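Local coordinates for protein Old Yellow Enzyme (Pichia, PDB 6AGZ) that probably catalyses the asymmetric reduction of activated carbon-carbon double bonds in enone compounds, using flavin mononucleotide bound in a TIM barrel, at residues T86-Q89 with V90-W93; I161-T164 with K165-Y168; T347-P350 with D351-N354; F374-D377 with G378-T381; R216-L219 with L220-I224. All coordinates share one frame; numbering follows the deposited sequence.

Contact 1 of 5, residues T86-Q89 with V90-W93; sequences TDRQ and VEAW
Glu91 folds its carboxylate back over the helix start until OE2 lies 3.1 Å from Asp87 O, an approach of two acceptors that is probably unfavourable, although Glu91 N donates to that same carbonyl. Equally distinctive is the capping box just before it, in which a glutamine supplies the return bond to the N-cap, Thr86. Gln89 OE1 accepts from Thr86 N at 2.8 Å, and Gln89 N points back to Thr86 OG1 in a weak bond of 3.4 Å. The two bonds run in opposite directions and tie the residue before the helix to its first turn. Gln89 reaches Thr86 because its CG lies beside its own backbone N (chi1 -60°) and the chain then runs on extended. The donor stands above the carbonyl plane of the side-chain amide, 65° out of it, and the same OE1 also receives Tyr85 N, so one buried oxygen serves two backbone N-H groups.

Val90 N donates to Thr86 O at 3.1 Å, and the Val90 side chain is tucked in closely, its CG2 lying 3.2 Å from that oxygen. One turn on, Trp93 N completes a nearly straight bond to Gln89 O, while ring atom CD1 rests 3.4 Å from that oxygen.

Arg88 makes a salt bridge to Asp42 through NH1 and donates from NE to Ala405 O. Helix 87-102 is the crossover of a beta-alpha-beta unit between barrel strands 63-70 and 106-112; Val90 packs on helix 158-179, and Trp93 lies against Thr66 and Thr69 of strand 63-70.

Contact 2 of 5, residues I161-T164 with K165-Y168; sequences IEQT and KKDY
Glu162 and Lys165 form the salt bridge of this helical turn, NZ meeting OE2 at 3.1 Å from above the carboxylate plane. The two side chains run alongside one another, pointing the same way: Glu162 bends at chi2 (-71°), which swings its carboxylate toward the lysine. Lys165 NZ has a second acidic partner, Glu222 of the adjacent helix 218-231.

A direct side-chain hydrogen bond runs from Gln163 NE2 to Asp167 OD1, at 2.9 Å. The carboxylate oxygen lies close to the amide plane of the glutamine, but the N-H comes down on it from above the carboxylate plane, the two planes being 51° apart. The other end of the amide works through water: Gln163 OE1 accepts from a water that in turn receives Lys166 NZ.

The closest carbon contact between side chains is that of Thr164 and Tyr168, side by side, with CG2 3.6 Å from ring atom CE1; Thr164 OG1 turns back to Gln160 O. Beneath all of this, regular backbone bonds such as Tyr168 N to Thr164 O hold the helix.

With a carboxylate on its own helix and another on the next, the Lys165 ammonium probably has its charge balanced twice while tying the two helices together.

Contact 3 of 5, residues T347-P350 with D351-N354; sequences TSNP and DLPN
Leu352 N donates to Asn349 O at 3.1 Å, the bond that closes a type I beta turn running from Asn349 to Leu352. It is a bent bond, with 138° at the hydrogen, and the donor stands well above the carbonyl plane, as is understandable where a chain reverses this tightly.

The turn links the weakly bonded end of helix 344-348, which follows the last barrel strand, 338-341, to helix 352-358. Pro350 takes the second position, where its ring already enforces a phi close to that of the turn and the missing N-H costs nothing. Asp351 takes the third. Its CG sits between its own backbone N and carbonyl carbon (chi1 57°), which lays the carboxylate alongside the proline ring, both side chains pointing the same way; OD1 is 4.1 Å from Pro350 CD.

Although Asp351 is the N-cap of helix 352-358, its side chain makes no capping bond. The carboxylate is engaged on both oxygens by other groups: OD1 forms a salt bridge with Arg355 NE, one turn into the helix, and OD2 accepts from Tyr385 N. At the helix start, Asp351 O receives a weak bond from Asn354 N.

Pro350 packs on Gln55 and Arg56 of helix 47-57, and Leu352 and Pro353 both lie on Phe346. The Leu352 side chain is about 8 Å from the flavin mononucleotide, which places this turn near the cofactor without touching it. Across the turn itself the apolar contact is made by carbons near the backbone: Asn349 CB meets Leu352 CB at 3.9 Å, with Leu352 CD1 a little farther from that same CB.

Contact 4 of 5, residues F374-D377 with G378-T381; sequences FSND and GYLT
Tyr379 N and Leu380 N both donate to Asn376 O, each at 2.9 Å, so one carbonyl satisfies two successive backbone N-H groups. They use it differently: Leu380 N lies in the carbonyl plane, on a lone pair, whereas Tyr379 N comes from above that plane, 55° out of it. The next donor back along the chain, Gly378 N, is taken by Thr381 OG1 at 2.9 Å. That hydroxyl is turned inward, between its own backbone N and carbonyl carbon (chi1 44°). Were a valine to stand in for Thr381, the hydroxyl would be gone and Gly378 N would probably lose this acceptor.

Asp377 and Gly378 have the backbone angles of the two middle residues of a type II beta turn, with Gly378 at positive phi, where a CB would clash with Asp377 O. An ST turn overlaps its start, Ser375 OG accepting from Asp377 N at 3.1 Å.

The buried side-chain polar groups find partners beyond the turn. Asn376 OD1 accepts from Ser48 OG and its ND2 donates to Ile396 O, while Asp377 OD1 forms a salt bridge with Arg369 and OD2 bonds to Ser392 OG. With its amide so fixed, the Asn376 side chain is crossed at a slant by Leu380, whose CD1 is 3.8 Å from OD1. Tyr379 CB sits 3.5 Å from Ser375 O, and the tyrosine ring leads off to stack with Tyr52 of helix 47-57.

Contact 5 of 5, residues R216-L219 with L220-I224; sequences RARL and LLEVI
Arg218 and Glu222 choose different first torsions: CG of the arginine is anti to its backbone N (chi1 -176°), that of the glutamate lies beside its own (chi1 -68°), and the two side chains meet over one turn of helix. The touching is done by the aliphatic part of the arginine, with Glu222 OE2 3.5 Å from Arg218 CG. The charged ends stay apart: NH1 and OE2 are 5.0 Å from each other, and the guanidinium and carboxylate planes are 64° apart. A water lies at the guanidinium edge and receives NH1 at 3.1 Å; its other link, to OE2, is modelled too short to be trusted. Arg218 NH2 also donates to Asn215 OD1 and NE to Lys208 O.

Glu222 OE1 bonds to Tyr209 OH and forms a salt bridge with Lys165 NZ. Shortening Glu222 to alanine would probably leave Tyr209 OH without this acceptor and Lys165 short of one negative partner.

Helix 218-231 stands between barrel strands 183-187 and 236-240, a beta-alpha-beta crossover of the TIM barrel. It begins just after the short helix 213-216, and at this junction a water bridges Arg216 O and Leu220 N, standing in where the backbone bond is missing. Regular bonding then sets in with Leu221 N to Ala217 O.

On the buried flank, Leu219 and Val223 lie side by side, CD2 to CG2 at 3.7 Å, and Leu219 reaches Leu194 and Phe197 of helix 193-198. Leu220 faces Ile265 of helix 258-274.

From the N terminus the contacts run strictly in series, 86-93, 161-168, 216-224, 347-354 and 374-381; none nests in or crosses another, and each closes only a turn of its own. Contact 1 starts the helix after barrel strand 63-70. Contacts 2 and 5 belong to neighbouring helices and are the one pair that touch: Lys165 to Glu222, Tyr168 against Val223 and Ile161 against Leu219 join helix 158-179 to helix 218-231. Contacts 3 and 4, across the chain's centre from contact 5, have centres about 15 Å apart; they follow the last barrel strand, and both pack against helix 47-57.

Contact 1 of 5, residues T86-Q89 with V90-W93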
loop_
_atom_site.group_PDB
_atom_site.type_symbol
_atom_site.label_atom_id
_atom_site.label_comp_id
_atom_site.label_asym_id
_atom_site.label_seq_id
_atom_site.Cartn_x
_atom_site.Cartn_y
_atom_site.Cartn_z
ATOM N N THR A 86 20.969 16.371 29.005
ATOM C CA THR A 86 21.469 17.224 30.073
ATOM C C THR A 86 21.717 18.643 29.561
ATOM O O THR A 86 21.695 18.914 28.357
ATOM C CB THR A 86 22.753 16.651 30.673
ATOM O OG1 THR A 86 23.821 16.761 29.724
ATOM C CG2 THR A 86 22.562 15.188 31.046
ATOM N N ASP A 87 21.957 19.558 30.503
ATOM C CA ASP A 87 22.236 20.944 30.137
ATOM C C ASP A 87 23.480 21.041 29.260
ATOM O O ASP A 87 23.478 21.739 28.240
ATOM C CB ASP A 87 22.391 21.802 31.394
ATOM C CG ASP A 87 21.060 22.122 32.050
ATOM O OD1 ASP A 87 20.011 21.755 31.481
ATOM O OD2 ASP A 87 21.062 22.751 33.129
ATOM N N ARG A 88 24.550 20.335 29.637
ATOM C CA ARG A 88 25.788 20.375 28.862
ATOM C C ARG A 88 25.558 19.915 27.426
ATOM O O ARG A 88 26.017 20.556 26.472
ATOM C CB ARG A 88 26.856 19.509 29.539
ATOM C CG ARG A 88 27.369 20.072 30.857
ATOM C CD ARG A 88 28.392 19.151 31.520
ATOM N NE ARG A 88 29.542 18.869 30.662
ATOM C CZ ARG A 88 29.887 17.654 30.247
ATOM N NH1 ARG A 88 29.174 16.597 30.617
ATOM N NH2 ARG A 88 30.948 17.492 29.468
ATOM N N GLN A 89 24.841 18.800 27.258
ATOM C CA GLN A 89 24.568 18.282 25.921
ATOM C C GLN A 89 23.796 19.296 25.081
ATOM O O GLN A 89 24.114 19.512 23.903
ATOM C CB GLN A 89 23.803 16.960 26.029
ATOM C CG GLN A 89 24.539 15.867 26.790
ATOM C CD GLN A 89 23.613 14.775 27.303
ATOM O OE1 GLN A 89 22.399 14.831 27.104
ATOM N NE2 GLN A 89 24.189 13.780 27.974
ATOM N N VAL A 90 22.796 19.948 25.679
ATOM C CA VAL A 90 22.007 20.938 24.952
ATOM C C VAL A 90 22.861 22.149 24.591
ATOM O O VAL A 90 22.689 22.748 23.523
ATOM C CB VAL A 90 20.766 21.336 25.773
ATOM C CG1 VAL A 90 20.007 22.463 25.092
ATOM C CG2 VAL A 90 19.860 20.132 25.974
ATOM N N GLU A 91 23.795 22.528 25.468
ATOM C CA GLU A 91 24.714 23.616 25.147
ATOM C C GLU A 91 25.570 23.264 23.937
ATOM O O GLU A 91 25.679 24.049 22.984
ATOM C CB GLU A 91 25.602 23.934 26.352
ATOM C CG GLU A 91 24.859 24.382 27.597
ATOM C CD GLU A 91 25.740 24.366 28.834
ATOM O OE1 GLU A 91 26.776 25.062 28.838
ATOM O OE2 GLU A 91 25.401 23.647 29.799
ATOM N N ALA A 92 26.187 22.078 23.958
ATOM C CA ALA A 92 27.046 21.662 22.854
ATOM C C ALA A 92 26.275 21.624 21.537
ATOM O O ALA A 92 26.703 22.213 20.533
ATOM C CB ALA A 92 27.663 20.297 23.158
ATOM N N TRP A 93 25.129 20.936 21.525
ATOM C CA TRP A 93 24.328 20.881 20.305
ATOM C C TRP A 93 23.900 22.274 19.864
ATOM O O TRP A 93 23.840 22.560 18.662
ATOM C CB TRP A 93 23.108 19.983 20.506
ATOM C CG TRP A 93 23.396 18.526 20.308
ATOM C CD1 TRP A 93 23.252 17.530 21.229
ATOM C CD2 TRP A 93 23.887 17.902 19.115
ATOM N NE1 TRP A 93 23.617 16.323 20.681
ATOM C CE2 TRP A 93 24.012 16.525 19.385
ATOM C CE3 TRP A 93 24.231 18.374 17.843
ATOM C CZ2 TRP A 93 24.465 15.615 18.431
ATOM C CZ3 TRP A 93 24.682 17.469 16.898
ATOM C CH2 TRP A 93 24.793 16.105 17.196
#

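Contact 2 of 5, residues I161-T164 with K165-Y168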
loop_
_atom_site.group_PDB
_atom_site.type_symbol
_atom_site.label_atom_id
_atom_site.label_comp_id
_atom_site.label_asym_id
_atom_site.label_seq_id
_atom_site.Cartn_x
_atom_site.Cartn_y
_atom_site.Cartn_z
ATOM N N ILE A 161 5.820 3.338 28.752
ATOM C CA ILE A 161 5.429 3.903 27.463
ATOM C C ILE A 161 5.060 5.374 27.620
ATOM O O ILE A 161 5.481 6.228 26.826
ATOM C CB ILE A 161 4.275 3.087 26.852
ATOM C CG1 ILE A 161 4.750 1.669 26.518
ATOM C CG2 ILE A 161 3.723 3.777 25.613
ATOM C CD1 ILE A 161 3.646 0.743 26.052
ATOM N N GLU A 162 4.266 5.689 28.646
ATOM C CA GLU A 162 3.968 7.085 28.960
ATOM C C GLU A 162 5.250 7.890 29.144
ATOM O O GLU A 162 5.396 8.993 28.601
ATOM C CB GLU A 162 3.104 7.159 30.220
ATOM C CG GLU A 162 1.698 6.616 30.045
ATOM C CD GLU A 162 0.836 7.517 29.185
ATOM O OE1 GLU A 162 0.737 8.722 29.499
ATOM O OE2 GLU A 162 0.264 7.024 28.190
ATOM N N GLN A 163 6.197 7.340 29.909
ATOM C CA GLN A 163 7.466 8.025 30.125
ATOM C C GLN A 163 8.239 8.179 28.822
ATOM O O GLN A 163 8.944 9.174 28.628
ATOM C CB GLN A 163 8.303 7.271 31.158
ATOM C CG GLN A 163 9.521 8.042 31.634
ATOM C CD GLN A 163 9.147 9.356 32.293
ATOM O OE1 GLN A 163 8.296 9.398 33.181
ATOM N NE2 GLN A 163 9.778 10.440 31.854
ATOM N N THR A 164 8.128 7.199 27.921
ATOM C CA THR A 164 8.754 7.331 26.610
ATOM C C THR A 164 8.183 8.525 25.855
ATOM O O THR A 164 8.929 9.328 25.278
ATOM C CB THR A 164 8.568 6.044 25.804
ATOM O OG1 THR A 164 9.291 4.978 26.431
ATOM C CG2 THR A 164 9.076 6.225 24.382
ATOM N N LYS A 165 6.854 8.663 25.856
ATOM C CA LYS A 165 6.224 9.804 25.199
ATOM C C LYS A 165 6.709 11.123 25.795
ATOM O O LYS A 165 7.138 12.031 25.068
ATOM C CB LYS A 165 4.704 9.684 25.306
ATOM C CG LYS A 165 4.161 8.353 24.810
ATOM C CD LYS A 165 2.849 7.996 25.485
ATOM C CE LYS A 165 1.661 8.460 24.663
ATOM N NZ LYS A 165 0.370 8.177 25.348
ATOM N N LYS A 166 6.660 11.237 27.128
ATOM C CA LYS A 166 7.110 12.464 27.780
ATOM C C LYS A 166 8.569 12.765 27.454
ATOM O O LYS A 166 8.944 13.928 27.256
ATOM C CB LYS A 166 6.904 12.359 29.290
ATOM C CG LYS A 166 5.454 12.155 29.701
ATOM C CD LYS A 166 5.301 12.103 31.213
ATOM C CE LYS A 166 3.860 11.818 31.609
ATOM N NZ LYS A 166 3.736 11.476 33.054
ATOM N N ASP A 167 9.408 11.727 27.383
ATOM C CA ASP A 167 10.814 11.931 27.048
ATOM C C ASP A 167 10.975 12.435 25.620
ATOM O O ASP A 167 11.825 13.293 25.353
ATOM C CB ASP A 167 11.599 10.634 27.246
ATOM C CG ASP A 167 11.743 10.252 28.705
ATOM O OD1 ASP A 167 11.475 11.106 29.576
ATOM O OD2 ASP A 167 12.130 9.096 28.980
ATOM N N TYR A 168 10.178 11.906 24.687
ATOM C CA TYR A 168 10.196 12.434 23.326
ATOM C C TYR A 168 9.824 13.911 23.306
ATOM O O TYR A 168 10.455 14.708 22.599
ATOM C CB TYR A 168 9.247 11.637 22.431
ATOM C CG TYR A 168 9.881 10.459 21.726
ATOM C CD1 TYR A 168 9.619 9.158 22.134
ATOM C CD2 TYR A 168 10.734 10.648 20.646
ATOM C CE1 TYR A 168 10.190 8.077 21.488
ATOM C CE2 TYR A 168 11.312 9.573 19.993
ATOM C CZ TYR A 168 11.036 8.290 20.419
ATOM O OH TYR A 168 11.607 7.217 19.774
HETATM O O HOH W 1 5.331 9.218 32.929
#

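Contact 3 of 5, residues T347-P350 with D351-N354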
loop_
_atom_site.group_PDB
_atom_site.type_symbol
_atom_site.label_atom_id
_atom_site.label_comp_id
_atom_site.label_asym_id
_atom_site.label_seq_id
_atom_site.Cartn_x
_atom_site.Cartn_y
_atom_site.Cartn_z
ATOM N N THR A 347 30.114 11.504 4.123
ATOM C CA THR A 347 31.114 11.293 5.167
ATOM C C THR A 347 32.522 11.553 4.645
ATOM O O THR A 347 33.365 12.103 5.365
ATOM C CB THR A 347 31.008 9.873 5.722
ATOM O OG1 THR A 347 31.343 8.928 4.697
ATOM C CG2 THR A 347 29.595 9.597 6.220
ATOM N N SER A 348 32.801 11.161 3.403
ATOM C CA SER A 348 34.129 11.288 2.822
ATOM C C SER A 348 34.269 12.509 1.923
ATOM O O SER A 348 35.362 12.759 1.402
ATOM C CB SER A 348 34.480 10.025 2.032
ATOM O OG SER A 348 33.562 9.807 0.974
ATOM N N ASN A 349 33.195 13.272 1.726
ATOM C CA ASN A 349 33.207 14.470 0.891
ATOM C C ASN A 349 32.557 15.604 1.667
ATOM O O ASN A 349 31.337 15.810 1.579
ATOM C CB ASN A 349 32.489 14.230 -0.436
ATOM C CG ASN A 349 33.138 13.137 -1.263
ATOM O OD1 ASN A 349 32.880 11.948 -1.067
ATOM N ND2 ASN A 349 33.989 13.542 -2.197
ATOM N N PRO A 350 33.336 16.359 2.449
ATOM C CA PRO A 350 32.755 17.494 3.178
ATOM C C PRO A 350 32.217 18.580 2.266
ATOM O O PRO A 350 31.316 19.324 2.674
ATOM C CB PRO A 350 33.924 18.003 4.035
ATOM C CG PRO A 350 35.146 17.550 3.318
ATOM C CD PRO A 350 34.780 16.222 2.699
ATOM N N ASP A 351 32.739 18.696 1.043
ATOM C CA ASP A 351 32.242 19.645 0.055
ATOM C C ASP A 351 31.391 18.967 -1.015
ATOM O O ASP A 351 31.415 19.376 -2.180
ATOM C CB ASP A 351 33.412 20.397 -0.580
ATOM C CG ASP A 351 34.429 19.467 -1.210
ATOM O OD1 ASP A 351 34.407 18.260 -0.888
ATOM O OD2 ASP A 351 35.248 19.940 -2.026
ATOM N N LEU A 352 30.639 17.936 -0.637
ATOM C CA LEU A 352 29.800 17.212 -1.589
ATOM C C LEU A 352 28.815 18.093 -2.352
ATOM O O LEU A 352 28.621 17.844 -3.555
ATOM C CB LEU A 352 29.050 16.086 -0.859
ATOM C CG LEU A 352 28.172 15.182 -1.733
ATOM C CD1 LEU A 352 29.042 14.326 -2.639
ATOM C CD2 LEU A 352 27.252 14.310 -0.889
ATOM N N PRO A 353 28.161 19.101 -1.751
ATOM C CA PRO A 353 27.255 19.944 -2.554
ATOM C C PRO A 353 27.920 20.586 -3.759
ATOM O O PRO A 353 27.336 20.593 -4.849
ATOM C CB PRO A 353 26.776 20.991 -1.542
ATOM C CG PRO A 353 26.833 20.291 -0.239
ATOM C CD PRO A 353 28.040 19.401 -0.310
ATOM N N ASN A 354 29.128 21.130 -3.602
ATOM C CA ASN A 354 29.787 21.766 -4.738
ATOM C C ASN A 354 30.282 20.741 -5.750
ATOM O O ASN A 354 30.277 21.013 -6.957
ATOM C CB ASN A 354 30.937 22.648 -4.257
ATOM C CG ASN A 354 30.452 23.957 -3.664
ATOM O OD1 ASN A 354 29.276 24.303 -3.781
ATOM N ND2 ASN A 354 31.358 24.699 -3.040
#

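Contact 4 of 5, residues F374-D377 with G378-T381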
loop_
_atom_site.group_PDB
_atom_site.type_symbol
_atom_site.label_atom_id
_atom_site.label_comp_id
_atom_site.label_asym_id
_atom_site.label_seq_id
_atom_site.Cartn_x
_atom_site.Cartn_y
_atom_site.Cartn_z
ATOM N N PHE A 374 35.352 7.813 18.831
ATOM C CA PHE A 374 36.029 8.949 19.460
ATOM C C PHE A 374 37.355 9.282 18.780
ATOM O O PHE A 374 38.304 9.724 19.432
ATOM C CB PHE A 374 36.241 8.691 20.956
ATOM C CG PHE A 374 36.362 9.941 21.780
ATOM C CD1 PHE A 374 35.364 10.902 21.757
ATOM C CD2 PHE A 374 37.463 10.146 22.596
ATOM C CE1 PHE A 374 35.468 12.050 22.520
ATOM C CE2 PHE A 374 37.573 11.291 23.362
ATOM C CZ PHE A 374 36.574 12.245 23.324
ATOM N N SER A 375 37.432 9.084 17.467
ATOM C CA SER A 375 38.658 9.312 16.716
ATOM C C SER A 375 38.383 10.205 15.516
ATOM O O SER A 375 37.376 10.037 14.821
ATOM C CB SER A 375 39.271 7.987 16.245
ATOM O OG SER A 375 40.386 8.213 15.399
ATOM N N ASN A 376 39.287 11.157 15.277
ATOM C CA ASN A 376 39.216 11.990 14.083
ATOM C C ASN A 376 39.672 11.260 12.828
ATOM O O ASN A 376 39.421 11.752 11.722
ATOM C CB ASN A 376 40.059 13.254 14.261
ATOM C CG ASN A 376 39.498 14.189 15.310
ATOM O OD1 ASN A 376 38.320 14.112 15.656
ATOM N ND2 ASN A 376 40.338 15.083 15.818
ATOM N N ASP A 377 40.339 10.117 12.972
ATOM C CA ASP A 377 40.796 9.360 11.815
ATOM C C ASP A 377 39.606 8.861 11.007
ATOM O O ASP A 377 38.710 8.200 11.539
ATOM C CB ASP A 377 41.668 8.188 12.265
ATOM C CG ASP A 377 42.300 7.452 11.101
ATOM O OD1 ASP A 377 42.434 8.056 10.017
ATOM O OD2 ASP A 377 42.665 6.270 11.272
ATOM N N GLY A 378 39.601 9.180 9.714
ATOM C CA GLY A 378 38.454 8.886 8.879
ATOM C C GLY A 378 37.223 9.699 9.197
ATOM O O GLY A 378 36.144 9.397 8.677
ATOM N N TYR A 379 37.352 10.721 10.041
ATOM C CA TYR A 379 36.254 11.597 10.425
ATOM C C TYR A 379 36.507 13.039 10.018
ATOM O O TYR A 379 35.642 13.666 9.393
ATOM C CB TYR A 379 36.022 11.499 11.942
ATOM C CG TYR A 379 34.781 12.206 12.440
ATOM C CD1 TYR A 379 33.527 11.624 12.305
ATOM C CD2 TYR A 379 34.866 13.444 13.062
ATOM C CE1 TYR A 379 32.391 12.262 12.763
ATOM C CE2 TYR A 379 33.735 14.088 13.525
ATOM C CZ TYR A 379 32.501 13.494 13.373
ATOM O OH TYR A 379 31.372 14.133 13.831
ATOM N N LEU A 380 37.676 13.584 10.356
ATOM C CA LEU A 380 38.072 14.927 9.948
ATOM C C LEU A 380 39.279 14.918 9.020
ATOM O O LEU A 380 39.787 15.989 8.670
ATOM C CB LEU A 380 38.372 15.793 11.175
ATOM C CG LEU A 380 37.191 16.182 12.064
ATOM C CD1 LEU A 380 37.671 16.993 13.257
ATOM C CD2 LEU A 380 36.156 16.958 11.266
ATOM N N THR A 381 39.751 13.739 8.613
ATOM C CA THR A 381 40.936 13.635 7.771
ATOM C C THR A 381 40.644 13.865 6.294
ATOM O O THR A 381 41.588 13.950 5.502
ATOM C CB THR A 381 41.587 12.259 7.945
ATOM O OG1 THR A 381 40.574 11.244 7.935
ATOM C CG2 THR A 381 42.352 12.193 9.256
#

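Contact 5 of 5, residues R216-L219 with L220-I224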
loop_
_atom_site.group_PDB
_atom_site.type_symbol
_atom_site.label_atom_id
_atom_site.label_comp_id
_atom_site.label_asym_id
_atom_site.label_seq_id
_atom_site.Cartn_x
_atom_site.Cartn_y
_atom_site.Cartn_z
ATOM N N ARG A 216 -0.324 -1.316 16.377
ATOM C CA ARG A 216 1.128 -1.339 16.223
ATOM C C ARG A 216 1.680 0.031 15.855
ATOM O O ARG A 216 2.809 0.364 16.229
ATOM C CB ARG A 216 1.536 -2.375 15.175
ATOM C CG ARG A 216 1.474 -3.810 15.668
ATOM C CD ARG A 216 2.006 -4.777 14.624
ATOM N NE ARG A 216 1.169 -4.808 13.429
ATOM C CZ ARG A 216 0.156 -5.649 13.252
ATOM N NH1 ARG A 216 -0.554 -5.609 12.132
ATOM N NH2 ARG A 216 -0.146 -6.531 14.194
ATOM N N ALA A 217 0.907 0.835 15.130
ATOM C CA ALA A 217 1.311 2.185 14.768
ATOM C C ALA A 217 0.956 3.213 15.831
ATOM O O ALA A 217 1.277 4.395 15.662
ATOM C CB ALA A 217 0.667 2.590 13.437
ATOM N N ARG A 218 0.314 2.792 16.924
ATOM C CA ARG A 218 -0.253 3.747 17.871
ATOM C C ARG A 218 0.831 4.553 18.576
ATOM O O ARG A 218 0.715 5.776 18.705
ATOM C CB ARG A 218 -1.130 3.022 18.891
ATOM C CG ARG A 218 -1.834 3.964 19.852
ATOM C CD ARG A 218 -2.849 3.233 20.712
ATOM N NE ARG A 218 -3.682 2.331 19.922
ATOM C CZ ARG A 218 -4.718 2.719 19.186
ATOM N NH1 ARG A 218 -5.053 4.001 19.131
ATOM N NH2 ARG A 218 -5.419 1.824 18.503
ATOM N N LEU A 219 1.887 3.888 19.050
ATOM C CA LEU A 219 2.925 4.597 19.796
ATOM C C LEU A 219 3.570 5.679 18.938
ATOM O O LEU A 219 3.749 6.819 19.387
ATOM C CB LEU A 219 3.978 3.612 20.310
ATOM C CG LEU A 219 4.891 4.115 21.437
ATOM C CD1 LEU A 219 5.409 2.956 22.265
ATOM C CD2 LEU A 219 6.061 4.931 20.913
ATOM N N LEU A 220 3.931 5.336 17.699
ATOM C CA LEU A 220 4.520 6.319 16.797
ATOM C C LEU A 220 3.605 7.524 16.626
ATOM O O LEU A 220 4.043 8.672 16.761
ATOM C CB LEU A 220 4.822 5.681 15.441
ATOM C CG LEU A 220 5.245 6.669 14.350
ATOM C CD1 LEU A 220 6.571 7.332 14.701
ATOM C CD2 LEU A 220 5.323 5.989 12.991
ATOM N N LEU A 221 2.324 7.283 16.339
ATOM C CA LEU A 221 1.402 8.384 16.076
ATOM C C LEU A 221 1.172 9.236 17.320
ATOM O O LEU A 221 1.009 10.456 17.218
ATOM C CB LEU A 221 0.077 7.844 15.540
ATOM C CG LEU A 221 0.135 7.227 14.142
ATOM C CD1 LEU A 221 -1.237 6.731 13.717
ATOM C CD2 LEU A 221 0.682 8.234 13.140
ATOM N N GLU A 222 1.151 8.614 18.500
ATOM C CA GLU A 222 0.987 9.381 19.731
ATOM C C GLU A 222 2.207 10.255 19.999
ATOM O O GLU A 222 2.069 11.427 20.380
ATOM C CB GLU A 222 0.721 8.440 20.907
ATOM C CG GLU A 222 -0.635 7.744 20.839
ATOM C CD GLU A 222 -0.900 6.840 22.029
ATOM O OE1 GLU A 222 0.059 6.495 22.749
ATOM O OE2 GLU A 222 -2.075 6.471 22.242
ATOM N N VAL A 223 3.408 9.705 19.800
ATOM C CA VAL A 223 4.625 10.506 19.916
ATOM C C VAL A 223 4.585 11.672 18.937
ATOM O O VAL A 223 4.897 12.816 19.290
ATOM C CB VAL A 223 5.870 9.628 19.696
ATOM C CG1 VAL A 223 7.114 10.495 19.565
ATOM C CG2 VAL A 223 6.030 8.637 20.839
ATOM N N ILE A 224 4.193 11.397 17.690
ATOM C CA ILE A 224 4.125 12.444 16.672
ATOM C C ILE A 224 3.149 13.536 17.089
ATOM O O ILE A 224 3.437 14.729 16.946
ATOM C CB ILE A 224 3.743 11.841 15.307
ATOM C CG1 ILE A 224 4.846 10.912 14.799
ATOM C CG2 ILE A 224 3.476 12.942 14.294
ATOM C CD1 ILE A 224 6.194 11.575 14.687
HETATM O O HOH W 2 4.571 2.548 16.846
HETATM O O HOH W 3 -3.932 6.434 20.653
#